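Local coordinates for protein xyloglucanase (Paenibacillus pabuli, PDB 2JEP) that hydrolyses xyloglucan, a branched polysaccharide of plant cell walls, as a family 5 glycoside hydrolase, probably cutting within its beta-1,4-glucan backbone, at residues A[43-55]-A[65-78]. Numbering follows the deposited sequence. Where two conformers were deposited one is given.
Sequences GAGWNLGNQLEAA and WGNPTVTPELIKKV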
loop_
_atom_site.group_PDB
_atom_site.type_symbol
_atom_site.label_atom_id
_atom_site.label_comp_id
_atom_site.label_asym_id
_atom_site.label_seq_id
_atom_site.Cartn_x
_atom_site.Cartn_y
_atom_site.Cartn_z
ATOM N N GLY A 43 7.675 9.821 -7.177
ATOM C CA GLY A 43 6.773 10.044 -8.288
ATOM C C GLY A 43 5.429 9.384 -8.064
ATOM O O GLY A 43 4.849 9.466 -6.975
ATOM N N ALA A 44 4.906 8.776 -9.132
ATOM C CA ALA A 44 3.679 7.992 -9.082
ATOM C C ALA A 44 4.079 6.541 -8.896
ATOM O O ALA A 44 5.016 6.040 -9.531
ATOM C CB ALA A 44 2.860 8.156 -10.355
ATOM N N GLY A 45 3.380 5.863 -8.012
ATOM C CA GLY A 45 3.624 4.454 -7.780
ATOM C C GLY A 45 2.593 3.520 -8.372
ATOM O O GLY A 45 1.510 3.931 -8.769
ATOM N N TRP A 46 2.964 2.248 -8.413
ATOM C CA TRP A 46 2.123 1.206 -8.975
ATOM C C TRP A 46 2.253 -0.037 -8.110
ATOM O O TRP A 46 3.357 -0.449 -7.762
ATOM C CB TRP A 46 2.546 0.954 -10.407
ATOM C CG TRP A 46 1.790 -0.076 -11.190
ATOM C CD1 TRP A 46 0.717 0.136 -11.983
ATOM C CD2 TRP A 46 2.111 -1.478 -11.302
ATOM N NE1 TRP A 46 0.339 -1.061 -12.602
ATOM C CE2 TRP A 46 1.195 -2.055 -12.199
ATOM C CE3 TRP A 46 3.112 -2.291 -10.751
ATOM C CZ2 TRP A 46 1.249 -3.406 -12.556
ATOM C CZ3 TRP A 46 3.164 -3.622 -11.107
ATOM C CH2 TRP A 46 2.235 -4.166 -11.993
ATOM N N ASN A 47 1.120 -0.645 -7.752
ATOM C CA ASN A 47 1.112 -1.880 -6.982
ATOM C C ASN A 47 1.164 -3.093 -7.880
ATOM O O ASN A 47 0.374 -3.219 -8.824
ATOM C CB ASN A 47 -0.196 -2.028 -6.198
ATOM C CG ASN A 47 -0.236 -1.262 -4.906
ATOM O OD1 ASN A 47 0.180 -1.783 -3.850
ATOM N ND2 ASN A 47 -0.769 -0.038 -4.964
ATOM N N LEU A 48 2.039 -4.010 -7.519
ATOM C CA LEU A 48 2.113 -5.326 -8.122
ATOM C C LEU A 48 1.064 -6.220 -7.448
ATOM O O LEU A 48 1.368 -7.142 -6.686
ATOM C CB LEU A 48 3.550 -5.857 -7.971
ATOM C CG LEU A 48 3.889 -7.232 -8.569
ATOM C CD1 LEU A 48 3.750 -7.245 -10.093
ATOM C CD2 LEU A 48 5.322 -7.634 -8.161
ATOM N N GLY A 49 -0.197 -5.890 -7.696
ATOM C CA GLY A 49 -1.276 -6.478 -6.948
ATOM C C GLY A 49 -1.631 -7.885 -7.406
ATOM O O GLY A 49 -1.440 -8.254 -8.578
ATOM N N ASN A 50 -2.255 -8.629 -6.494
ATOM C CA ASN A 50 -2.689 -9.992 -6.734
ATOM C C ASN A 50 -1.524 -10.865 -7.221
ATOM O O ASN A 50 -1.658 -11.683 -8.148
ATOM C CB ASN A 50 -3.897 -10.037 -7.688
ATOM C CG ASN A 50 -5.186 -9.642 -7.012
ATOM O OD1 ASN A 50 -5.173 -9.027 -5.939
ATOM N ND2 ASN A 50 -6.309 -9.933 -7.672
ATOM N N GLN A 51 -0.383 -10.718 -6.538
ATOM C CA GLN A 51 0.781 -11.566 -6.798
ATOM C C GLN A 51 1.287 -12.151 -5.499
ATOM O O GLN A 51 0.721 -13.151 -5.034
ATOM C CB GLN A 51 1.858 -10.828 -7.618
ATOM C CG GLN A 51 1.336 -10.289 -8.988
ATOM C CD GLN A 51 1.466 -11.193 -10.212
ATOM O OE1 GLN A 51 1.424 -10.668 -11.338
ATOM N NE2 GLN A 51 1.616 -12.523 -10.023
ATOM N N LEU A 52 2.308 -11.538 -4.885
ATOM C CA LEU A 52 2.949 -12.194 -3.747
ATOM C C LEU A 52 2.141 -12.144 -2.450
ATOM O O LEU A 52 2.527 -12.790 -1.471
ATOM C CB LEU A 52 4.386 -11.709 -3.533
ATOM C CG LEU A 52 5.403 -12.194 -4.566
ATOM C CD1 LEU A 52 5.214 -11.595 -5.960
ATOM C CD2 LEU A 52 6.819 -11.915 -4.022
ATOM N N GLU A 53 1.001 -11.443 -2.452
ATOM C CA GLU A 53 0.066 -11.506 -1.321
ATOM C C GLU A 53 -1.020 -12.565 -1.506
ATOM O O GLU A 53 -1.722 -12.900 -0.570
ATOM C CB GLU A 53 -0.585 -10.156 -1.050
ATOM C CG GLU A 53 -1.794 -9.773 -1.911
ATOM C CD GLU A 53 -1.503 -9.262 -3.305
ATOM O OE1 GLU A 53 -0.508 -9.672 -3.935
ATOM O OE2 GLU A 53 -2.334 -8.447 -3.773
ATOM N N ALA A 54 -1.138 -13.087 -2.727
ATOM C CA ALA A 54 -2.146 -14.089 -3.048
ATOM C C ALA A 54 -1.876 -15.373 -2.285
ATOM O O ALA A 54 -0.716 -15.732 -2.095
ATOM C CB ALA A 54 -2.159 -14.353 -4.553
ATOM N N ALA A 55 -2.957 -15.923 -1.733
ATOM C CA ALA A 55 -2.884 -17.112 -0.910
ATOM C C ALA A 55 -4.189 -17.849 -0.981
ATOM O O ALA A 55 -5.265 -17.226 -1.058
ATOM C CB ALA A 55 -2.568 -16.730 0.547
ATOM N N TRP A 65 -4.136 -16.214 -7.635
ATOM C CA TRP A 65 -5.256 -15.383 -8.005
ATOM C C TRP A 65 -5.313 -15.105 -9.494
ATOM O O TRP A 65 -5.947 -14.165 -9.915
ATOM C CB TRP A 65 -5.319 -14.105 -7.143
ATOM C CG TRP A 65 -5.618 -14.383 -5.676
ATOM C CD1 TRP A 65 -6.084 -15.541 -5.123
ATOM C CD2 TRP A 65 -5.486 -13.459 -4.610
ATOM N NE1 TRP A 65 -6.214 -15.400 -3.765
ATOM C CE2 TRP A 65 -5.862 -14.122 -3.423
ATOM C CE3 TRP A 65 -5.057 -12.135 -4.538
ATOM C CZ2 TRP A 65 -5.825 -13.497 -2.183
ATOM C CZ3 TRP A 65 -5.044 -11.519 -3.308
ATOM C CH2 TRP A 65 -5.406 -12.197 -2.155
ATOM N N GLY A 66 -4.651 -15.951 -10.277
ATOM C CA GLY A 66 -4.827 -15.934 -11.726
ATOM C C GLY A 66 -3.826 -15.123 -12.531
ATOM O O GLY A 66 -3.872 -15.155 -13.770
ATOM N N ASN A 67 -2.895 -14.427 -11.871
ATOM C CA ASN A 67 -1.832 -13.749 -12.612
ATOM C C ASN A 67 -0.672 -14.701 -12.870
ATOM O O ASN A 67 -0.455 -15.648 -12.105
ATOM C CB ASN A 67 -1.333 -12.515 -11.861
ATOM C CG ASN A 67 -2.324 -11.372 -11.929
ATOM O OD1 ASN A 67 -2.810 -11.023 -13.011
ATOM N ND2 ASN A 67 -2.612 -10.753 -10.778
ATOM N N PRO A 68 0.096 -14.445 -13.922
ATOM C CA PRO A 68 1.262 -15.285 -14.154
ATOM C C PRO A 68 2.381 -14.995 -13.161
ATOM O O PRO A 68 2.383 -13.964 -12.479
ATOM C CB PRO A 68 1.673 -14.931 -15.584
ATOM C CG PRO A 68 1.043 -13.685 -15.888
ATOM C CD PRO A 68 -0.046 -13.398 -14.940
ATOM N N THR A 69 3.356 -15.892 -13.108
ATOM C CA THR A 69 4.541 -15.636 -12.299
ATOM C C THR A 69 5.164 -14.322 -12.750
ATOM O O THR A 69 5.284 -14.055 -13.935
ATOM C CB THR A 69 5.539 -16.803 -12.463
ATOM O OG1 THR A 69 4.896 -17.991 -11.981
ATOM C CG2 THR A 69 6.850 -16.552 -11.689
ATOM N N VAL A 70 5.563 -13.494 -11.797
ATOM C CA VAL A 70 6.121 -12.194 -12.121
ATOM C C VAL A 70 7.446 -12.376 -12.845
ATOM O O VAL A 70 8.258 -13.258 -12.492
ATOM C CB VAL A 70 6.328 -11.337 -10.833
ATOM C CG1 VAL A 70 6.898 -9.961 -11.173
ATOM C CG2 VAL A 70 5.007 -11.171 -10.076
ATOM N N THR A 71 7.673 -11.550 -13.863
ATOM C CA THR A 71 8.939 -11.525 -14.606
ATOM C C THR A 71 9.482 -10.095 -14.664
ATOM O O THR A 71 8.741 -9.134 -14.504
ATOM C CB THR A 71 8.738 -12.052 -16.028
ATOM O OG1 THR A 71 7.778 -11.209 -16.668
ATOM C CG2 THR A 71 8.204 -13.478 -16.017
ATOM N N PRO A 72 10.795 -9.942 -14.899
ATOM C CA PRO A 72 11.348 -8.605 -14.935
ATOM C C PRO A 72 10.736 -7.724 -16.015
ATOM O O PRO A 72 10.688 -6.497 -15.875
ATOM C CB PRO A 72 12.849 -8.831 -15.180
ATOM C CG PRO A 72 13.053 -10.235 -15.271
ATOM C CD PRO A 72 11.809 -10.989 -15.037
ATOM N N GLU A 73 10.270 -8.345 -17.101
ATOM C CA GLU A 73 9.696 -7.591 -18.208
ATOM C C GLU A 73 8.469 -6.785 -17.779
ATOM O O GLU A 73 8.234 -5.702 -18.297
ATOM C CB GLU A 73 9.333 -8.511 -19.372
ATOM C CG GLU A 73 10.559 -9.074 -20.129
ATOM C CD GLU A 73 11.235 -10.263 -19.483
ATOM O OE1 GLU A 73 10.818 -10.751 -18.425
ATOM O OE2 GLU A 73 12.228 -10.720 -20.091
ATOM N N LEU A 74 7.664 -7.318 -16.873
ATOM C CA LEU A 74 6.494 -6.574 -16.393
ATOM C C LEU A 74 6.932 -5.295 -15.699
ATOM O O LEU A 74 6.393 -4.213 -15.941
ATOM C CB LEU A 74 5.629 -7.438 -15.465
ATOM C CG LEU A 74 4.414 -6.742 -14.861
ATOM C CD1 LEU A 74 3.455 -6.163 -15.929
ATOM C CD2 LEU A 74 3.685 -7.684 -13.897
ATOM N N ILE A 75 7.919 -5.416 -14.828
ATOM C CA ILE A 75 8.383 -4.257 -14.082
ATOM C C ILE A 75 9.023 -3.225 -15.016
ATOM O O ILE A 75 8.812 -2.017 -14.856
ATOM C CB ILE A 75 9.355 -4.684 -12.969
ATOM C CG1 ILE A 75 8.693 -5.691 -11.996
ATOM C CG2 ILE A 75 9.861 -3.464 -12.204
ATOM C CD1 ILE A 75 7.282 -5.283 -11.474
ATOM N N LYS A 76 9.723 -3.694 -16.049
ATOM C CA LYS A 76 10.278 -2.781 -17.037
ATOM C C LYS A 76 9.186 -2.039 -17.789
ATOM O O LYS A 76 9.349 -0.848 -18.101
ATOM C CB LYS A 76 11.217 -3.518 -17.989
ATOM C CG LYS A 76 12.523 -3.906 -17.341
ATOM C CD LYS A 76 13.446 -4.608 -18.329
ATOM C CE LYS A 76 14.820 -4.887 -17.717
ATOM N NZ LYS A 76 15.550 -5.988 -18.415
ATOM N N LYS A 77 8.085 -2.713 -18.078
ATOM C CA LYS A 77 6.956 -2.082 -18.775
ATOM C C LYS A 77 6.307 -1.003 -17.913
ATOM O O LYS A 77 5.972 0.092 -18.397
ATOM C CB LYS A 77 5.943 -3.158 -19.164
ATOM C CG LYS A 77 4.846 -2.725 -20.099
ATOM C CD LYS A 77 5.363 -2.541 -21.521
ATOM C CE LYS A 77 4.266 -1.994 -22.418
ATOM N NZ LYS A 77 4.757 -1.787 -23.807
ATOM N N VAL A 78 6.147 -1.299 -16.625
ATOM C CA VAL A 78 5.571 -0.332 -15.691
ATOM C C VAL A 78 6.500 0.898 -15.587
ATOM O O VAL A 78 6.034 2.061 -15.604
ATOM C CB VAL A 78 5.311 -1.010 -14.327
ATOM C CG1 VAL A 78 4.947 0.003 -13.271
ATOM C CG2 VAL A 78 4.216 -2.060 -14.462
HETATM O O HOH W 1 -2.110 -14.372 -8.820
HETATM O O HOH W 2 -6.390 -11.245 -10.250
HETATM O O HOH W 3 2.947 -11.413 -13.603
HETATM O O HOH W 4 -7.862 -17.174 -2.083
#
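Q51 of the loop after the first barrel strand lies across V70 and N67, and its chain changes character along its length. CB and CG rest on the V70 methyl CG2; CD, after a bend at chi2 (-91°), sits 3.5 Å from that same methyl and as near to N67 CB. The chain ends in a polar amide: NE2 donates to P68 O (2.9 Å), which lies close to the plane of the Q51 amide, while OE1 accepts from a water that also reaches P68 O and from R376. Glutamine suits a place needing an apolar stem and a two-way tip; an alanine here would probably leave P68 O without its amide donor and strip V70 CG2 of part of its cover. N67 answers with a nearly straight bond (171°) from ND2 to N50 O, arriving from above the carbonyl plane. Farther out, W65 lays one face over A54, whose CA makes a CH-pi contact 3.5 Å from the six-membered ring's centroid; the small side chain is consistent with so close an approach to the backbone. At the barrel wall, V78 CG2 makes a CH-pi contact over the centre of the W46 six-membered ring, while L48 CD1 meets L74 CD2. Apolar packing thus joins strand 45-48 to helix 72-80 in this beta-alpha barrel, whereas directional amide bonds and waters fix the loops beyond.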